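Local coordinates for lytic polysaccharide monooxygenase (PDB 4QI8), which is a copper-dependent enzyme of the AA9 family that probably cleaves cellulose chains by oxidation, at residues Q38-C42 with T93-W99; M76-L80 with V179-Y185. All blocks are in the same frame, centred on the assembly; numbering follows the deposited sequence. Where two conformers were deposited one is given.

Interaction 1: Q38-C42 with T93-W99; sequences QQIRC and TGEGAVW
Arg41 carries the polar side of this contact, with its side chain laid against the backbone of Thr93 and Gly94. CG stands anti to the backbone N (chi1 -179°) and the chain stays straight until it bends at chi3, which sets NE 3.1 Å from Thr93 O. Water 2 joins the same two atoms, accepting from NE and donating to Thr93 O at 2.6 Å. At the far end NH1 and NH2 both grip one atom, Gln38 OE1, at 2.9 and 3.0 Å; the oxygen lies in the guanidinium plane, while both nitrogens reach it from one face of the amide. Within 93-99, Trp99 NE1 donates to a lone pair of Gly94 O, tethering the indole.

The contact lies over the larger sheet of the AA9 beta-sandwich, where the short helix 39-42 meets the loop leading into strand 99-104, and Cys42 is tied by a disulfide to Cys160 of strand 155-166.

Glu95 may add a loose electrostatic attraction. Its CG lies over one guanidinium face, and its OE1 is 4.2 Å from Arg41 NH1, well out of the guanidinium plane and too far for a salt bridge.

Trp99 CZ2 touches Arg41 CG at 3.8 Å, and Cys42 SG makes an oblique sulfur-aromatic contact with the indole, 4.1 Å from Trp99 CH2.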
loop_
_atom_site.group_PDB
_atom_site.type_symbol
_atom_site.label_atom_id
_atom_site.label_comp_id
_atom_site.label_asym_id
_atom_site.label_seq_id
_atom_site.Cartn_x
_atom_site.Cartn_y
_atom_site.Cartn_z
ATOM N N GLN A 38 7.132 4.526 -12.441
ATOM C CA GLN A 38 5.868 3.802 -12.505
ATOM C C GLN A 38 5.810 2.689 -11.458
ATOM O O GLN A 38 4.730 2.301 -11.018
ATOM C CB GLN A 38 5.636 3.213 -13.901
ATOM C CG GLN A 38 5.493 4.270 -14.979
ATOM C CD GLN A 38 4.264 5.115 -14.759
ATOM O OE1 GLN A 38 3.145 4.599 -14.740
ATOM N NE2 GLN A 38 4.458 6.415 -14.569
ATOM N N GLN A 39 6.965 2.145 -11.085
ATOM C CA GLN A 39 6.998 1.102 -10.067
ATOM C C GLN A 39 6.497 1.549 -8.692
ATOM O O GLN A 39 6.132 0.703 -7.886
ATOM C CB GLN A 39 8.402 0.500 -9.947
ATOM C CG GLN A 39 8.813 -0.327 -11.148
ATOM C CD GLN A 39 10.210 -0.895 -10.995
ATOM O OE1 GLN A 39 11.111 -0.226 -10.486
ATOM N NE2 GLN A 39 10.388 -2.136 -11.400
ATOM N N ILE A 40 6.434 2.852 -8.429
ATOM C CA ILE A 40 5.943 3.320 -7.123
ATOM C C ILE A 40 4.464 2.987 -6.959
ATOM O O ILE A 40 3.928 2.983 -5.850
ATOM C CB ILE A 40 6.245 4.824 -6.892
ATOM C CG1 ILE A 40 6.276 5.192 -5.397
ATOM C CG2 ILE A 40 5.240 5.684 -7.636
ATOM C CD1 ILE A 40 7.458 4.590 -4.640
ATOM N N ARG A 41 3.775 2.743 -8.081
ATOM C CA ARG A 41 2.340 2.510 -7.987
ATOM C C ARG A 41 2.035 1.070 -7.551
ATOM O O ARG A 41 1.594 0.842 -6.441
ATOM C CB ARG A 41 1.660 2.873 -9.334
ATOM C CG ARG A 41 0.160 2.679 -9.321
ATOM C CD ARG A 41 -0.527 3.092 -10.631
ATOM N NE ARG A 41 0.134 2.519 -11.801
ATOM C CZ ARG A 41 0.930 3.142 -12.679
ATOM N NH1 ARG A 41 1.232 4.449 -12.618
ATOM N NH2 ARG A 41 1.434 2.431 -13.692
ATOM N N CYS A 42 2.333 0.110 -8.421
ATOM C CA CYS A 42 2.079 -1.313 -8.166
ATOM C C CYS A 42 3.318 -2.183 -8.427
ATOM O O CYS A 42 3.189 -3.394 -8.599
ATOM C CB CYS A 42 0.871 -1.842 -8.974
ATOM S SG CYS A 42 -0.672 -1.059 -8.480
ATOM N N THR A 93 -4.703 0.247 -15.020
ATOM C CA THR A 93 -3.430 0.434 -14.318
ATOM C C THR A 93 -3.538 1.322 -13.071
ATOM O O THR A 93 -2.687 1.260 -12.189
ATOM C CB THR A 93 -2.371 1.024 -15.250
ATOM O OG1 THR A 93 -2.784 2.329 -15.655
ATOM C CG2 THR A 93 -2.196 0.151 -16.478
ATOM N N GLY A 94 -4.576 2.146 -12.993
ATOM C CA GLY A 94 -4.742 3.037 -11.859
ATOM C C GLY A 94 -3.968 4.324 -12.018
ATOM O O GLY A 94 -3.372 4.823 -11.071
ATOM N N GLU A 95 -3.989 4.881 -13.221
ATOM C CA GLU A 95 -3.350 6.179 -13.440
ATOM C C GLU A 95 -4.272 7.341 -13.082
ATOM O O GLU A 95 -5.487 7.176 -12.958
ATOM C CB GLU A 95 -2.779 6.263 -14.848
ATOM C CG GLU A 95 -1.629 5.254 -14.960
ATOM C CD GLU A 95 -0.918 5.220 -16.297
ATOM O OE1 GLU A 95 0.124 5.900 -16.434
ATOM O OE2 GLU A 95 -1.366 4.472 -17.192
ATOM N N GLY A 96 -3.677 8.502 -12.858
ATOM C CA GLY A 96 -4.439 9.660 -12.438
ATOM C C GLY A 96 -4.676 9.704 -10.938
ATOM O O GLY A 96 -4.186 8.855 -10.185
ATOM N N ALA A 97 -5.434 10.705 -10.508
ATOM C CA ALA A 97 -5.626 10.969 -9.090
ATOM C C ALA A 97 -6.798 10.144 -8.587
ATOM O O ALA A 97 -7.905 10.647 -8.412
ATOM C CB ALA A 97 -5.867 12.453 -8.860
ATOM N N VAL A 98 -6.536 8.861 -8.368
ATOM C CA VAL A 98 -7.568 7.882 -8.071
ATOM C C VAL A 98 -7.356 7.136 -6.756
ATOM O O VAL A 98 -8.239 6.410 -6.314
ATOM C CB VAL A 98 -7.705 6.854 -9.228
ATOM C CG1 VAL A 98 -8.154 7.549 -10.496
ATOM C CG2 VAL A 98 -6.400 6.083 -9.472
ATOM N N TRP A 99 -6.191 7.295 -6.139
ATOM C CA TRP A 99 -5.836 6.511 -4.961
ATOM C C TRP A 99 -6.170 7.274 -3.686
ATOM O O TRP A 99 -5.735 8.413 -3.525
ATOM C CB TRP A 99 -4.338 6.202 -4.974
ATOM C CG TRP A 99 -3.907 5.349 -6.126
ATOM C CD1 TRP A 99 -3.446 5.777 -7.333
ATOM C CD2 TRP A 99 -3.905 3.920 -6.179
ATOM N NE1 TRP A 99 -3.147 4.702 -8.140
ATOM C CE2 TRP A 99 -3.432 3.547 -7.453
ATOM C CE3 TRP A 99 -4.269 2.919 -5.274
ATOM C CZ2 TRP A 99 -3.306 2.209 -7.840
ATOM C CZ3 TRP A 99 -4.152 1.595 -5.664
ATOM C CH2 TRP A 99 -3.659 1.253 -6.926
HETATM O O HOH W 1 2.094 8.069 -14.666
HETATM O O HOH W 2 -0.648 -0.200 -11.539
#

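Interaction 2: M76-L80 with V179-Y185; sequences MQFYL and VSFPGAY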
loop_
_atom_site.group_PDB
_atom_site.type_symbol
_atom_site.label_atom_id
_atom_site.label_comp_id
_atom_site.label_asym_id
_atom_site.label_seq_id
_atom_site.Cartn_x
_atom_site.Cartn_y
_atom_site.Cartn_z
ATOM N N MET A 76 3.767 0.691 7.405
ATOM C CA MET A 76 2.828 0.184 6.412
ATOM C C MET A 76 1.806 1.255 6.060
ATOM O O MET A 76 1.327 1.987 6.940
ATOM C CB MET A 76 2.052 -1.019 6.942
ATOM C CG MET A 76 2.874 -2.252 7.175
ATOM S SD MET A 76 3.633 -2.938 5.679
ATOM C CE MET A 76 2.218 -3.241 4.669
ATOM N N GLN A 77 1.423 1.309 4.788
ATOM C CA GLN A 77 0.316 2.159 4.341
ATOM C C GLN A 77 -0.473 1.397 3.281
ATOM O O GLN A 77 0.099 0.619 2.513
ATOM C CB GLN A 77 0.813 3.506 3.797
ATOM C CG GLN A 77 1.898 4.127 4.657
ATOM C CD GLN A 77 2.152 5.607 4.421
ATOM O OE1 GLN A 77 2.458 6.333 5.364
ATOM N NE2 GLN A 77 2.052 6.055 3.178
ATOM N N PHE A 78 -1.784 1.625 3.244
ATOM C CA PHE A 78 -2.663 0.993 2.261
ATOM C C PHE A 78 -3.549 2.029 1.587
ATOM O O PHE A 78 -4.065 2.943 2.239
ATOM C CB PHE A 78 -3.555 -0.079 2.916
ATOM C CG PHE A 78 -2.802 -1.270 3.444
ATOM C CD1 PHE A 78 -2.439 -2.311 2.597
ATOM C CD2 PHE A 78 -2.452 -1.351 4.786
ATOM C CE1 PHE A 78 -1.753 -3.399 3.081
ATOM C CE2 PHE A 78 -1.744 -2.439 5.262
ATOM C CZ PHE A 78 -1.396 -3.458 4.410
ATOM N N TYR A 79 -3.746 1.856 0.282
ATOM C CA TYR A 79 -4.583 2.729 -0.520
ATOM C C TYR A 79 -5.536 1.890 -1.363
ATOM O O TYR A 79 -5.202 0.772 -1.776
ATOM C CB TYR A 79 -3.757 3.562 -1.488
ATOM C CG TYR A 79 -2.812 4.596 -0.919
ATOM C CD1 TYR A 79 -1.628 4.236 -0.292
ATOM C CD2 TYR A 79 -3.087 5.961 -1.060
ATOM C CE1 TYR A 79 -0.743 5.210 0.187
ATOM C CE2 TYR A 79 -2.205 6.925 -0.608
ATOM C CZ TYR A 79 -1.048 6.553 0.017
ATOM O OH TYR A 79 -0.187 7.531 0.443
ATOM N N LEU A 80 -6.695 2.470 -1.657
ATOM C CA LEU A 80 -7.629 1.905 -2.622
ATOM C C LEU A 80 -7.785 2.818 -3.831
ATOM O O LEU A 80 -7.644 4.039 -3.725
ATOM C CB LEU A 80 -9.010 1.764 -1.988
ATOM C CG LEU A 80 -9.193 0.591 -1.030
ATOM C CD1 LEU A 80 -10.524 0.691 -0.286
ATOM C CD2 LEU A 80 -9.122 -0.749 -1.772
ATOM N N VAL A 179 -4.994 10.826 -4.745
ATOM C CA VAL A 179 -3.685 11.157 -5.273
ATOM C C VAL A 179 -3.293 10.181 -6.379
ATOM O O VAL A 179 -3.947 9.164 -6.599
ATOM C CB VAL A 179 -2.615 11.150 -4.160
ATOM C CG1 VAL A 179 -2.981 12.190 -3.095
ATOM C CG2 VAL A 179 -2.438 9.764 -3.548
ATOM N N SER A 180 -2.211 10.515 -7.069
ATOM C CA SER A 180 -1.685 9.664 -8.124
ATOM C C SER A 180 -0.365 9.026 -7.703
ATOM O O SER A 180 0.363 9.555 -6.855
ATOM C CB SER A 180 -1.486 10.474 -9.406
ATOM O OG SER A 180 -0.481 11.456 -9.241
ATOM N N PHE A 181 -0.068 7.887 -8.318
ATOM C CA PHE A 181 1.238 7.243 -8.191
ATOM C C PHE A 181 1.761 6.936 -9.583
ATOM O O PHE A 181 1.106 6.221 -10.321
ATOM C CB PHE A 181 1.148 5.941 -7.398
ATOM C CG PHE A 181 0.948 6.155 -5.929
ATOM C CD1 PHE A 181 1.982 6.622 -5.142
ATOM C CD2 PHE A 181 -0.276 5.936 -5.339
ATOM C CE1 PHE A 181 1.801 6.859 -3.786
ATOM C CE2 PHE A 181 -0.453 6.160 -3.977
ATOM C CZ PHE A 181 0.583 6.624 -3.208
ATOM N N PRO A 182 2.921 7.482 -9.965
ATOM C CA PRO A 182 3.706 8.483 -9.237
ATOM C C PRO A 182 2.970 9.826 -9.159
ATOM O O PRO A 182 2.044 10.078 -9.934
ATOM C CB PRO A 182 4.993 8.583 -10.057
ATOM C CG PRO A 182 4.578 8.214 -11.441
ATOM C CD PRO A 182 3.503 7.186 -11.292
ATOM N N GLY A 183 3.377 10.660 -8.213
ATOM C CA GLY A 183 2.842 11.999 -8.039
ATOM C C GLY A 183 2.654 12.371 -6.581
ATOM O O GLY A 183 2.930 13.496 -6.179
ATOM N N ALA A 184 2.184 11.421 -5.786
ATOM C CA ALA A 184 1.834 11.702 -4.398
ATOM C C ALA A 184 3.051 12.020 -3.552
ATOM O O ALA A 184 2.957 12.792 -2.595
ATOM C CB ALA A 184 1.097 10.515 -3.790
ATOM N N TYR A 185 4.173 11.383 -3.875
ATOM C CA TYR A 185 5.369 11.466 -3.058
ATOM C C TYR A 185 6.480 12.227 -3.765
ATOM O O TYR A 185 6.630 12.151 -4.995
ATOM C CB TYR A 185 5.892 10.069 -2.716
ATOM C CG TYR A 185 4.961 9.168 -1.937
ATOM C CD1 TYR A 185 3.846 9.656 -1.278
ATOM C CD2 TYR A 185 5.219 7.807 -1.848
ATOM C CE1 TYR A 185 3.017 8.825 -0.569
ATOM C CE2 TYR A 185 4.377 6.962 -1.132
ATOM C CZ TYR A 185 3.277 7.484 -0.486
ATOM O OH TYR A 185 2.412 6.687 0.225
#
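Tyr79 reaches from strand 76-82, a central strand of the larger sheet in the AA9 beta-sandwich, into the loop that follows edge strand 178-179, and there it meets Phe181 in a T-shaped (edge-to-face) stack. Starting at CB, chi1 of -66° puts CG anti to the carbonyl carbon and sends the ring out toward the loop. CG and CD2 come first under Phe181 CE2, which stands above the middle of the tyrosine ring and is 3.9 Å from Tyr79 CD2. Farther out, Tyr79 CE2 also touches Val179 CG2 at 4.1 Å. Tyr79 CZ lies 3.6 Å from Phe181 CZ; the ring centroids are 5.0 Å apart and the planes are turned 87° to each other, with the phenylalanine supplying the edge. At the tip, Tyr79 OH donates to Tyr185 OH at 2.7 Å, arriving at the edge of the second tyrosine ring as the two side chains come from opposite directions. With Tyr79 replaced, an alanine here is likely to leave the edge of Phe181 without a face to rest on and Tyr185 OH without this donor. That hydroxyl has another tie, a hydrogen bond with Glu141 of strand 134-144. Gln77 NE2 hydrogen-bonds the same carboxylate, and Gln77 OE1 accepts from Asn206 ND2. The amide and the Tyr185 ring are 68° apart in plane, and Gln77 NE2 lies 3.0 Å from Tyr185 OH.

In the fold
Interaction 2 is buried against the middle of the six-stranded sheet, whereas interaction 1 lies farther out and includes the exposed Glu95. Their chemistry follows: aromatic edges, faces and buried hydroxyls in 76-80 with 179-185, but a guanidinium, an amide, backbone carbonyls and bridging waters in 38-42 with 93-99. Two different loops lie side by side and join through a probable backbone hydrogen bond, Trp99 O to Val179 N at 2.8 Å, where strand 99-104 meets strand 178-179. Phe181 is shared by the two contacts: its carbonyl O takes a probable hydrogen bond from Arg41 NH1, at 2.9 Å, and its ring packs edge-to-face with Trp99 as well as with Tyr79.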